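CRISPR-associated endonuclease/helicase Cas3 (Thermus thermophilus HB8, PDB 3SK9) cleaves single-stranded DNA through its metal-stimulated N-terminal HD nuclease domain, the part present here, and carries a helicase/ATPase domain for CRISPR defence against invading nucleic acids. Local coordinates at residues A[107-119]-A[146-159]. Numbering follows the deposited sequence.
Sequences WVAHGVFTELFLR and PANAEEKSRARRHL
Ala-155 meets the 110-119 helix where the two helix segments cross at -80°, their axes 9.9 Å apart. Its CB lies over one face of the Phe-113 ring, 4.0 Å from the centroid, a CH-pi contact; the same methyl touches Leu-116 CD1 at 3.5 Å. Leu-116 is a knob set among Lys-152, Ala-155, Arg-156 and Leu-159, with CD2 over a face of the Arg-156 guanidinium. Leu-159 CD2 serves two aromatic edges, lying in the plane of the Phe-117 ring 3.7 Å from CE1 and close to that of Phe-113.

Polar bonds flank this apolar centre. Glu-115, extended with CG anti to the backbone N (chi1 174°), brings OE1 to Ala-147 N at 2.9 Å; the bond is nearly straight at 167° and uses the syn lone pair. Its OE2 accepts from a water that also donates to Ala-147 O and accepts from Lys-152 NZ. At the loop before the 110-119 helix, Arg-154 NH1 donates to Trp-107 O at 2.8 Å, the donor tilted from the carbonyl plane.

Further out, Asn-148 and Glu-151 form a capping box: Glu-151 N donates to Asn-148 OD1 at 2.8 Å, and Asn-148 N to Glu-151 OE1. Glu-151 OE2, 3.5 Å from Val-112 CG2, bonds to His-142 and, through water, to Ala-109 N. Within 107-119, His-110 NE2 bonds to metal-binding Asp-75, and Thr-114 OG1 to the backbone of metal-binding His-74. The Asn-148 amide and the Glu-115 and Glu-151 carboxylates thus hold the start of the 149-159 helix against a segment whose other side chains bond to metal-binding residues, a contact second-shell or further.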
ATOM      1  N   TRP A 107     -19.136  13.100  -0.893  1.00 37.48           N
ATOM      2  CA  TRP A 107     -18.384  11.856  -0.687  1.00 37.64           C
ATOM      3  C   TRP A 107     -17.498  11.468  -1.869  1.00 37.56           C
ATOM      4  O   TRP A 107     -17.871  11.561  -3.044  1.00 35.55           O
ATOM      5  CB  TRP A 107     -19.325  10.680  -0.384  1.00 48.00           C
ATOM      6  CG  TRP A 107     -18.598   9.363  -0.347  1.00 55.97           C
ATOM      7  CD1 TRP A 107     -18.434   8.487  -1.383  1.00 56.09           C
ATOM      8  CD2 TRP A 107     -17.912   8.781   0.781  1.00 66.03           C
ATOM      9  NE1 TRP A 107     -17.699   7.402  -0.968  1.00 66.73           N
ATOM     10  CE2 TRP A 107     -17.365   7.559   0.351  1.00 64.15           C
ATOM     11  CE3 TRP A 107     -17.713   9.180   2.109  1.00 70.00           C
ATOM     12  CZ2 TRP A 107     -16.633   6.730   1.193  1.00 70.83           C
ATOM     13  CZ3 TRP A 107     -16.989   8.353   2.949  1.00 72.84           C
ATOM     14  CH2 TRP A 107     -16.457   7.140   2.487  1.00 74.75           C
ATOM     15  N   VAL A 108     -16.329  10.963  -1.534  1.00 34.25           N
ATOM     16  CA  VAL A 108     -15.369  10.562  -2.534  1.00 30.57           C
ATOM     17  C   VAL A 108     -14.621   9.410  -1.868  1.00 25.15           C
ATOM     18  O   VAL A 108     -14.433   9.422  -0.643  1.00 26.36           O
ATOM     19  CB  VAL A 108     -14.480  11.776  -2.888  1.00 36.70           C
ATOM     20  CG1 VAL A 108     -13.845  12.288  -1.662  1.00 39.86           C
ATOM     21  CG2 VAL A 108     -13.452  11.432  -3.918  1.00 33.66           C
ATOM     22  N   ALA A 109     -14.251   8.395  -2.651  1.00 23.92           N
ATOM     23  CA  ALA A 109     -13.666   7.163  -2.103  1.00 23.27           C
ATOM     24  C   ALA A 109     -12.298   7.508  -1.542  1.00 22.78           C
ATOM     25  O   ALA A 109     -11.659   8.421  -2.067  1.00 23.35           O
ATOM     26  CB  ALA A 109     -13.522   6.092  -3.205  1.00 22.71           C
ATOM     27  N   HIS A 110     -11.838   6.802  -0.503  1.00 18.73           N
ATOM     28  CA  HIS A 110     -10.522   7.137   0.057  1.00 20.38           C
ATOM     29  C   HIS A 110      -9.398   6.975  -0.961  1.00 20.11           C
ATOM     30  O   HIS A 110      -8.381   7.657  -0.860  1.00 18.84           O
ATOM     31  CB  HIS A 110     -10.198   6.328   1.337  1.00 22.97           C
ATOM     32  CG  HIS A 110      -9.923   4.881   1.099  1.00 23.57           C
ATOM     33  ND1 HIS A 110     -10.915   3.925   1.112  1.00 26.57           N
ATOM     34  CD2 HIS A 110      -8.769   4.218   0.852  1.00 25.14           C
ATOM     35  CE1 HIS A 110     -10.388   2.736   0.872  1.00 27.62           C
ATOM     36  NE2 HIS A 110      -9.085   2.884   0.724  1.00 27.30           N
ATOM     37  N   GLY A 111      -9.580   6.127  -1.978  1.00 17.38           N
ATOM     38  CA  GLY A 111      -8.524   5.927  -2.978  1.00 16.73           C
ATOM     39  C   GLY A 111      -8.219   7.156  -3.821  1.00 19.14           C
ATOM     40  O   GLY A 111      -7.075   7.341  -4.295  1.00 21.06           O
ATOM     41  N   VAL A 112      -9.206   8.047  -3.948  1.00 18.58           N
ATOM     42  CA  VAL A 112      -8.997   9.326  -4.628  1.00 17.20           C
ATOM     43  C   VAL A 112      -8.012  10.149  -3.807  1.00 20.09           C
ATOM     44  O   VAL A 112      -7.072  10.773  -4.351  1.00 19.81           O
ATOM     45  CB  VAL A 112     -10.313  10.109  -4.799  1.00 19.13           C
ATOM     46  CG1 VAL A 112     -10.064  11.490  -5.383  1.00 23.50           C
ATOM     47  CG2 VAL A 112     -11.309   9.338  -5.665  1.00 19.78           C
ATOM     48  N   PHE A 113      -8.219  10.176  -2.490  1.00 18.89           N
ATOM     49  CA  PHE A 113      -7.232  10.850  -1.611  1.00 18.09           C
ATOM     50  C   PHE A 113      -5.887  10.169  -1.680  1.00 16.37           C
ATOM     51  O   PHE A 113      -4.842  10.842  -1.703  1.00 18.14           O
ATOM     52  CB  PHE A 113      -7.707  10.905  -0.176  1.00 18.66           C
ATOM     53  CG  PHE A 113      -8.881  11.850   0.037  1.00 21.79           C
ATOM     54  CD1 PHE A 113      -8.669  13.156   0.432  1.00 31.55           C
ATOM     55  CD2 PHE A 113     -10.170  11.417  -0.180  1.00 27.45           C
ATOM     56  CE1 PHE A 113      -9.753  14.014   0.647  1.00 24.50           C
ATOM     57  CE2 PHE A 113     -11.255  12.270   0.035  1.00 34.08           C
ATOM     58  CZ  PHE A 113     -11.039  13.557   0.444  1.00 24.75           C
ATOM     59  N   THR A 114      -5.854   8.840  -1.753  1.00 19.44           N
ATOM     60  CA  THR A 114      -4.543   8.185  -1.819  1.00 23.75           C
ATOM     61  C   THR A 114      -3.840   8.702  -3.079  1.00 22.68           C
ATOM     62  O   THR A 114      -2.646   9.039  -3.053  1.00 19.46           O
ATOM     63  CB  THR A 114      -4.686   6.641  -1.902  1.00 20.13           C
ATOM     64  OG1 THR A 114      -5.246   6.165  -0.689  1.00 19.01           O
ATOM     65  CG2 THR A 114      -3.285   5.954  -2.173  1.00 19.54           C
ATOM     66  N   GLU A 115      -4.558   8.747  -4.199  1.00 16.51           N
ATOM     67  CA  GLU A 115      -3.909   9.186  -5.431  1.00 18.20           C
ATOM     68  C   GLU A 115      -3.372  10.642  -5.301  1.00 21.82           C
ATOM     69  O   GLU A 115      -2.238  10.922  -5.669  1.00 20.36           O
ATOM     70  CB  GLU A 115      -4.834   9.027  -6.642  1.00 22.33           C
ATOM     71  CG  GLU A 115      -4.243   9.622  -7.956  1.00 17.72           C
ATOM     72  CD  GLU A 115      -5.176   9.516  -9.135  1.00 26.72           C
ATOM     73  OE1 GLU A 115      -6.282   8.957  -8.974  1.00 26.94           O
ATOM     74  OE2 GLU A 115      -4.795   9.974 -10.239  1.00 27.59           O
ATOM     75  N   LEU A 116      -4.192  11.569  -4.790  1.00 19.59           N
ATOM     76  CA  LEU A 116      -3.736  12.963  -4.644  1.00 19.36           C
ATOM     77  C   LEU A 116      -2.534  13.071  -3.711  1.00 24.06           C
ATOM     78  O   LEU A 116      -1.626  13.829  -3.997  1.00 21.76           O
ATOM     79  CB  LEU A 116      -4.839  13.848  -4.118  1.00 21.20           C
ATOM     80  CG  LEU A 116      -5.997  14.036  -5.103  1.00 23.21           C
ATOM     81  CD1 LEU A 116      -7.137  14.790  -4.410  1.00 26.05           C
ATOM     82  CD2 LEU A 116      -5.474  14.769  -6.298  1.00 29.60           C
ATOM     83  N   PHE A 117      -2.555  12.338  -2.605  1.00 19.17           N
ATOM     84  CA  PHE A 117      -1.481  12.429  -1.621  1.00 23.42           C
ATOM     85  C   PHE A 117      -0.198  11.889  -2.232  1.00 25.60           C
ATOM     86  O   PHE A 117       0.874  12.484  -2.078  1.00 24.67           O
ATOM     87  CB  PHE A 117      -1.795  11.632  -0.334  1.00 22.57           C
ATOM     88  CG  PHE A 117      -3.009  12.136   0.431  1.00 20.26           C
ATOM     89  CD1 PHE A 117      -3.516  13.401   0.221  1.00 20.11           C
ATOM     90  CD2 PHE A 117      -3.608  11.330   1.385  1.00 24.87           C
ATOM     91  CE1 PHE A 117      -4.608  13.846   0.945  1.00 24.20           C
ATOM     92  CE2 PHE A 117      -4.698  11.794   2.123  1.00 27.16           C
ATOM     93  CZ  PHE A 117      -5.195  13.029   1.894  1.00 31.98           C
ATOM     94  N   LEU A 118      -0.305  10.759  -2.945  1.00 18.78           N
ATOM     95  CA  LEU A 118       0.895  10.094  -3.433  1.00 20.21           C
ATOM     96  C   LEU A 118       1.529  10.879  -4.585  1.00 21.77           C
ATOM     97  O   LEU A 118       2.757  10.788  -4.757  1.00 18.59           O
ATOM     98  CB  LEU A 118       0.616   8.637  -3.838  1.00 20.36           C
ATOM     99  CG  LEU A 118       0.357   7.695  -2.652  1.00 21.60           C
ATOM    100  CD1 LEU A 118       0.186   6.210  -3.137  1.00 21.43           C
ATOM    101  CD2 LEU A 118       1.515   7.782  -1.655  1.00 28.32           C
ATOM    102  N   ARG A 119       0.724  11.621  -5.371  1.00 20.10           N
ATOM    103  CA  ARG A 119       1.275  12.431  -6.457  1.00 28.35           C
ATOM    104  C   ARG A 119       2.296  13.391  -5.856  1.00 28.84           C
ATOM    105  O   ARG A 119       3.383  13.593  -6.400  1.00 30.85           O
ATOM    106  CB  ARG A 119       0.189  13.221  -7.210  1.00 27.58           C
ATOM    107  CG  ARG A 119      -0.617  12.350  -8.217  1.00 23.99           C
ATOM    108  CD  ARG A 119      -1.792  13.134  -8.840  1.00 29.90           C
ATOM    109  NE  ARG A 119      -1.360  14.273  -9.648  1.00 33.44           N
ATOM    110  CZ  ARG A 119      -1.259  14.271 -10.978  1.00 46.66           C
ATOM    111  NH1 ARG A 119      -1.543  13.170 -11.686  1.00 37.28           N
ATOM    112  NH2 ARG A 119      -0.867  15.383 -11.613  1.00 45.16           N
ATOM    113  N   PRO A 146      -6.938   6.816 -13.526  1.00 19.91           N
ATOM    114  CA  PRO A 146      -6.852   7.995 -12.649  1.00 22.12           C
ATOM    115  C   PRO A 146      -8.225   8.576 -12.254  1.00 17.48           C
ATOM    116  O   PRO A 146      -9.160   8.595 -13.066  1.00 19.52           O
ATOM    117  CB  PRO A 146      -6.057   9.006 -13.478  1.00 23.76           C
ATOM    118  CG  PRO A 146      -6.266   8.581 -14.913  1.00 29.92           C
ATOM    119  CD  PRO A 146      -6.525   7.098 -14.919  1.00 21.17           C
ATOM    120  N   ALA A 147      -8.296   9.123 -11.055  1.00 21.43           N
ATOM    121  CA  ALA A 147      -9.514   9.794 -10.587  1.00 27.06           C
ATOM    122  C   ALA A 147      -9.890  10.939 -11.545  1.00 25.47           C
ATOM    123  O   ALA A 147      -9.011  11.637 -12.048  1.00 22.09           O
ATOM    124  CB  ALA A 147      -9.285  10.373  -9.238  1.00 21.12           C
ATOM    125  N   ASN A 148     -11.184  11.165 -11.754  1.00 19.05           N
ATOM    126  CA  ASN A 148     -11.588  12.215 -12.689  1.00 21.91           C
ATOM    127  C   ASN A 148     -11.618  13.611 -12.062  1.00 19.49           C
ATOM    128  O   ASN A 148     -11.452  13.775 -10.863  1.00 21.43           O
ATOM    129  CB  ASN A 148     -12.961  11.871 -13.319  1.00 24.20           C
ATOM    130  CG  ASN A 148     -14.098  11.773 -12.279  1.00 27.77           C
ATOM    131  OD1 ASN A 148     -14.305  12.680 -11.475  1.00 22.99           O
ATOM    132  ND2 ASN A 148     -14.847  10.667 -12.311  1.00 26.96           N
ATOM    133  N   ALA A 149     -11.902  14.616 -12.875  1.00 23.81           N
ATOM    134  CA  ALA A 149     -11.907  16.015 -12.411  1.00 27.26           C
ATOM    135  C   ALA A 149     -12.873  16.303 -11.297  1.00 27.32           C
ATOM    136  O   ALA A 149     -12.553  17.043 -10.387  1.00 27.75           O
ATOM    137  CB  ALA A 149     -12.204  16.947 -13.576  1.00 28.73           C
ATOM    138  N   GLU A 150     -14.084  15.767 -11.384  1.00 22.95           N
ATOM    139  CA  GLU A 150     -15.067  15.996 -10.355  1.00 28.09           C
ATOM    140  C   GLU A 150     -14.630  15.350  -9.027  1.00 25.86           C
ATOM    141  O   GLU A 150     -14.727  15.986  -7.981  1.00 27.46           O
ATOM    142  CB  GLU A 150     -16.427  15.479 -10.808  1.00 32.06           C
ATOM    143  CG  GLU A 150     -17.547  15.578  -9.744  1.00 42.70           C
ATOM    144  CD  GLU A 150     -17.930  17.008  -9.331  1.00 51.23           C
ATOM    145  OE1 GLU A 150     -17.456  17.999  -9.938  1.00 44.87           O
ATOM    146  OE2 GLU A 150     -18.724  17.125  -8.369  1.00 60.56           O
ATOM    147  N   GLU A 151     -14.172  14.093  -9.034  1.00 21.36           N
ATOM    148  CA  GLU A 151     -13.646  13.500  -7.801  1.00 20.18           C
ATOM    149  C   GLU A 151     -12.523  14.350  -7.184  1.00 23.70           C
ATOM    150  O   GLU A 151     -12.498  14.579  -5.988  1.00 23.39           O
ATOM    151  CB  GLU A 151     -13.062  12.123  -8.104  1.00 23.53           C
ATOM    152  CG  GLU A 151     -14.106  11.064  -8.397  1.00 26.13           C
ATOM    153  CD  GLU A 151     -13.423   9.693  -8.686  1.00 33.65           C
ATOM    154  OE1 GLU A 151     -12.535   9.642  -9.560  1.00 27.50           O
ATOM    155  OE2 GLU A 151     -13.783   8.674  -8.055  1.00 33.67           O
ATOM    156  N   LYS A 152     -11.575  14.788  -8.007  1.00 23.23           N
ATOM    157  CA  LYS A 152     -10.451  15.554  -7.476  1.00 23.98           C
ATOM    158  C   LYS A 152     -10.921  16.911  -6.942  1.00 22.89           C
ATOM    159  O   LYS A 152     -10.438  17.349  -5.891  1.00 28.48           O
ATOM    160  CB  LYS A 152      -9.352  15.709  -8.519  1.00 28.94           C
ATOM    161  CG  LYS A 152      -8.714  14.370  -8.872  1.00 30.56           C
ATOM    162  CD  LYS A 152      -7.500  14.545  -9.745  1.00 32.12           C
ATOM    163  CE  LYS A 152      -7.879  14.921 -11.162  1.00 43.05           C
ATOM    164  NZ  LYS A 152      -6.656  15.048 -11.994  1.00 45.80           N
ATOM    165  N   SER A 153     -11.871  17.553  -7.626  1.00 26.12           N
ATOM    166  CA  SER A 153     -12.435  18.811  -7.142  1.00 24.83           C
ATOM    167  C   SER A 153     -13.068  18.615  -5.772  1.00 24.98           C
ATOM    168  O   SER A 153     -12.850  19.431  -4.876  1.00 27.08           O
ATOM    169  CB  SER A 153     -13.476  19.356  -8.151  1.00 24.05           C
ATOM    170  OG  SER A 153     -14.103  20.521  -7.645  1.00 48.58           O
ATOM    171  N   ARG A 154     -13.867  17.556  -5.591  1.00 24.69           N
ATOM    172  CA  ARG A 154     -14.468  17.272  -4.281  1.00 27.69           C
ATOM    173  C   ARG A 154     -13.440  17.011  -3.207  1.00 29.25           C
ATOM    174  O   ARG A 154     -13.582  17.517  -2.102  1.00 28.92           O
ATOM    175  CB  ARG A 154     -15.370  16.031  -4.286  1.00 36.31           C
ATOM    176  CG  ARG A 154     -16.710  16.211  -4.906  1.00 41.65           C
ATOM    177  CD  ARG A 154     -17.456  14.912  -4.814  1.00 46.31           C
ATOM    178  NE  ARG A 154     -18.712  14.953  -5.535  1.00 45.33           N
ATOM    179  CZ  ARG A 154     -19.735  14.148  -5.280  1.00 53.60           C
ATOM    180  NH1 ARG A 154     -19.649  13.240  -4.318  1.00 52.71           N
ATOM    181  NH2 ARG A 154     -20.848  14.254  -5.984  1.00 56.13           N
ATOM    182  N   ALA A 155     -12.435  16.180  -3.499  1.00 23.76           N
ATOM    183  CA  ALA A 155     -11.413  15.911  -2.507  1.00 24.41           C
ATOM    184  C   ALA A 155     -10.694  17.214  -2.096  1.00 29.52           C
ATOM    185  O   ALA A 155     -10.449  17.458  -0.911  1.00 30.02           O
ATOM    186  CB  ALA A 155     -10.409  14.904  -3.050  1.00 22.16           C
ATOM    187  N   ARG A 156     -10.325  18.026  -3.077  1.00 30.09           N
ATOM    188  CA  ARG A 156      -9.550  19.243  -2.805  1.00 30.63           C
ATOM    189  C   ARG A 156     -10.373  20.222  -1.944  1.00 33.86           C
ATOM    190  O   ARG A 156      -9.825  20.971  -1.127  1.00 36.54           O
ATOM    191  CB  ARG A 156      -9.082  19.894  -4.099  1.00 31.87           C
ATOM    192  CG  ARG A 156      -8.032  19.116  -4.871  1.00 32.05           C
ATOM    193  CD  ARG A 156      -7.480  19.964  -6.009  1.00 40.58           C
ATOM    194  NE  ARG A 156      -7.074  19.214  -7.197  1.00 52.94           N
ATOM    195  CZ  ARG A 156      -5.916  18.575  -7.332  1.00 54.32           C
ATOM    196  NH1 ARG A 156      -5.040  18.547  -6.338  1.00 63.29           N
ATOM    197  NH2 ARG A 156      -5.637  17.955  -8.464  1.00 51.80           N
ATOM    198  N   ARG A 157     -11.689  20.182  -2.081  1.00 31.99           N
ATOM    199  CA  ARG A 157     -12.560  20.990  -1.209  1.00 37.09           C
ATOM    200  C   ARG A 157     -12.326  20.623   0.277  1.00 42.27           C
ATOM    201  O   ARG A 157     -12.162  21.492   1.156  1.00 39.48           O
ATOM    202  CB  ARG A 157     -14.031  20.799  -1.609  1.00 33.33           C
ATOM    203  CG  ARG A 157     -14.756  22.074  -2.022  1.00 53.87           C
ATOM    204  CD  ARG A 157     -16.166  21.798  -2.589  1.00 58.49           C
ATOM    205  NE  ARG A 157     -16.126  21.418  -4.005  1.00 62.03           N
ATOM    206  CZ  ARG A 157     -16.759  20.371  -4.545  1.00 62.01           C
ATOM    207  NH1 ARG A 157     -17.519  19.574  -3.788  1.00 63.47           N
ATOM    208  NH2 ARG A 157     -16.644  20.127  -5.855  1.00 47.22           N
ATOM    209  N   HIS A 158     -12.277  19.330   0.562  1.00 32.02           N
ATOM    210  CA  HIS A 158     -12.010  18.878   1.918  1.00 36.74           C
ATOM    211  C   HIS A 158     -10.605  19.272   2.362  1.00 40.67           C
ATOM    212  O   HIS A 158     -10.379  19.686   3.503  1.00 39.43           O
ATOM    213  CB  HIS A 158     -12.124  17.351   2.013  1.00 39.26           C
ATOM    214  CG  HIS A 158     -13.506  16.819   1.780  1.00 43.57           C
ATOM    215  ND1 HIS A 158     -14.483  16.823   2.754  1.00 47.72           N
ATOM    216  CD2 HIS A 158     -14.058  16.232   0.693  1.00 42.07           C
ATOM    217  CE1 HIS A 158     -15.582  16.272   2.267  1.00 48.90           C
ATOM    218  NE2 HIS A 158     -15.348  15.898   1.020  1.00 41.76           N
ATOM    219  N   LEU A 159      -9.652  19.131   1.462  1.00 30.64           N
ATOM    220  CA  LEU A 159      -8.257  19.332   1.819  1.00 34.90           C
ATOM    221  C   LEU A 159      -8.001  20.795   2.176  1.00 43.77           C
ATOM    222  O   LEU A 159      -7.075  21.103   2.929  1.00 37.44           O
ATOM    223  CB  LEU A 159      -7.327  18.889   0.675  1.00 36.35           C
ATOM    224  CG  LEU A 159      -7.315  17.360   0.495  1.00 34.96           C
ATOM    225  CD1 LEU A 159      -6.444  16.963  -0.678  1.00 43.90           C
ATOM    226  CD2 LEU A 159      -6.862  16.680   1.802  1.00 27.71           C
TER
HETATM  227  O   HOH W   1     -15.278   8.459  -5.481  1.00 27.90           O
HETATM  228  O   HOH W   2      -6.239  11.927 -11.567  1.00 32.38           O